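Local coordinates for vinylacetyl-CoA Delta-isomerase (Nitrosopumilus maritimus SCM1, PDB 6VJR), which probably dehydrates 4-hydroxybutyryl-CoA and isomerises vinylacetyl-CoA, using bound FAD and a [4Fe-4S] cluster, at residues 57-60 / 65-68. Numbering follows the deposited sequence.
Sequences SADS and LKVN
A two-stranded antiparallel beta hairpin, entered directly from helix 53-56, pairs strand 57-59 with strand 66-68, A58 and V67 forming its hydrogen-bonded pair. A58 N donates to V67 O and V67 N to A58 O, both at 2.8 Å; the second bond is the straighter, 171° at the hydrogen. Toward the turn, a single further backbone bond runs from S60 N to L65 O at 2.9 Å. A58 O also receives a CA-H...O contact from K66 CA (3.4 Å), so two donors share this carbonyl.

On the face carrying D59 and K66, the lysine leaves its backbone with CG anti to N (chi1 -172°), then bends at each later torsion, laying its methylenes across the first strand. CD lies 3.4 Å from D59 OD1 and 3.6 Å from S57 OG. D59 OD1 and K66 NZ stay 4.8 Å apart, too far for a salt bridge; NZ instead pairs with E53, whose backbone O accepts from S57 OG. A water donates to S57 O and is only weakly held by K66 NZ.

The other face bears A58 and V67. Here V67 touches Q137 of helix 125-139, which also bonds S60 OG, and V67 CG1 packs against S60 CB at 3.9 Å.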
ATOM      1  N   SER A  57     -38.875  -0.395   1.289  1.00 19.33           N
ATOM      2  CA  SER A  57     -39.913  -1.397   1.366  1.00 20.05           C
ATOM      3  C   SER A  57     -40.046  -2.035  -0.007  1.00 19.46           C
ATOM      4  O   SER A  57     -39.659  -1.443  -1.018  1.00 21.66           O
ATOM      5  CB  SER A  57     -41.212  -0.818   1.885  1.00 23.07           C
ATOM      6  OG  SER A  57     -41.840  -0.034   0.893  1.00 28.23           O
ATOM      7  N   ALA A  58     -40.658  -3.219  -0.044  1.00 19.41           N
ATOM      8  CA  ALA A  58     -40.762  -3.997  -1.258  1.00 19.23           C
ATOM      9  C   ALA A  58     -42.131  -4.659  -1.335  1.00 19.85           C
ATOM     10  O   ALA A  58     -42.736  -4.928  -0.312  1.00 21.81           O
ATOM     11  CB  ALA A  58     -39.716  -5.062  -1.244  1.00 20.92           C
ATOM     12  N   ASP A  59     -42.535  -5.045  -2.543  1.00 22.81           N
ATOM     13  CA  ASP A  59     -43.731  -5.856  -2.707  1.00 22.59           C
ATOM     14  C   ASP A  59     -43.362  -7.333  -2.698  1.00 20.99           C
ATOM     15  O   ASP A  59     -42.701  -7.823  -3.581  1.00 26.49           O
ATOM     16  CB  ASP A  59     -44.458  -5.480  -3.988  1.00 24.94           C
ATOM     17  CG  ASP A  59     -44.912  -4.027  -4.058  1.00 31.59           C
ATOM     18  OD1 ASP A  59     -45.611  -3.567  -3.129  1.00 35.78           O
ATOM     19  OD2 ASP A  59     -44.519  -3.339  -5.010  1.00 38.93           O
ATOM     20  N   SER A  60     -43.806  -8.052  -1.684  1.00 21.59           N
ATOM     21  CA  SER A  60     -43.504  -9.459  -1.492  1.00 19.66           C
ATOM     22  C   SER A  60     -44.470 -10.329  -2.291  1.00 20.37           C
ATOM     23  O   SER A  60     -45.664 -10.289  -2.014  1.00 22.89           O
ATOM     24  CB  SER A  60     -43.665  -9.806  -0.018  1.00 19.56           C
ATOM     25  OG  SER A  60     -43.512 -11.212   0.165  1.00 21.10           O
ATOM     26  N   LEU A  65     -47.880  -8.643   0.335  1.00 23.91           N
ATOM     27  CA  LEU A  65     -47.867  -7.448   1.173  1.00 23.10           C
ATOM     28  C   LEU A  65     -46.714  -6.553   0.771  1.00 21.62           C
ATOM     29  O   LEU A  65     -45.739  -7.061   0.258  1.00 21.07           O
ATOM     30  CB  LEU A  65     -47.653  -7.819   2.636  1.00 26.22           C
ATOM     31  CG  LEU A  65     -48.724  -8.680   3.297  1.00 30.16           C
ATOM     32  CD1 LEU A  65     -48.241  -9.138   4.680  1.00 34.07           C
ATOM     33  CD2 LEU A  65     -50.019  -7.878   3.383  1.00 31.40           C
ATOM     34  N   LYS A  66     -46.862  -5.239   1.051  1.00 22.50           N
ATOM     35  CA  LYS A  66     -45.731  -4.354   1.126  1.00 21.50           C
ATOM     36  C   LYS A  66     -44.995  -4.642   2.437  1.00 21.91           C
ATOM     37  O   LYS A  66     -45.612  -4.572   3.514  1.00 24.28           O
ATOM     38  CB  LYS A  66     -46.202  -2.899   1.063  1.00 26.91           C
ATOM     39  CG  LYS A  66     -45.058  -1.918   0.946  1.00 31.39           C
ATOM     40  CD  LYS A  66     -44.784  -1.595  -0.526  1.00 43.67           C
ATOM     41  CE  LYS A  66     -45.549  -0.402  -1.045  1.00 53.79           C
ATOM     42  NZ  LYS A  66     -44.656   0.751  -1.244  1.00 64.83           N
ATOM     43  N   VAL A  67     -43.699  -4.979   2.335  1.00 20.88           N
ATOM     44  CA  VAL A  67     -42.915  -5.377   3.492  1.00 20.42           C
ATOM     45  C   VAL A  67     -41.650  -4.529   3.605  1.00 17.48           C
ATOM     46  O   VAL A  67     -41.147  -3.995   2.635  1.00 17.97           O
ATOM     47  CB  VAL A  67     -42.535  -6.875   3.482  1.00 18.95           C
ATOM     48  CG1 VAL A  67     -43.779  -7.749   3.334  1.00 21.13           C
ATOM     49  CG2 VAL A  67     -41.561  -7.210   2.365  1.00 20.98           C
ATOM     50  N   ASN A  68     -41.137  -4.412   4.820  1.00 18.03           N
ATOM     51  CA  ASN A  68     -39.832  -3.804   5.002  1.00 16.98           C
ATOM     52  C   ASN A  68     -38.816  -4.585   4.158  1.00 16.19           C
ATOM     53  O   ASN A  68     -38.805  -5.804   4.170  1.00 16.76           O
ATOM     54  CB  ASN A  68     -39.468  -3.759   6.479  1.00 17.59           C
ATOM     55  CG  ASN A  68     -38.246  -2.916   6.727  1.00 16.74           C
ATOM     56  OD1 ASN A  68     -37.129  -3.338   6.435  1.00 18.81           O
ATOM     57  ND2 ASN A  68     -38.444  -1.727   7.270  1.00 19.17           N
TER
HETATM   58  O   HOH W   1     -41.659  -0.255  -2.649  1.00 48.01           O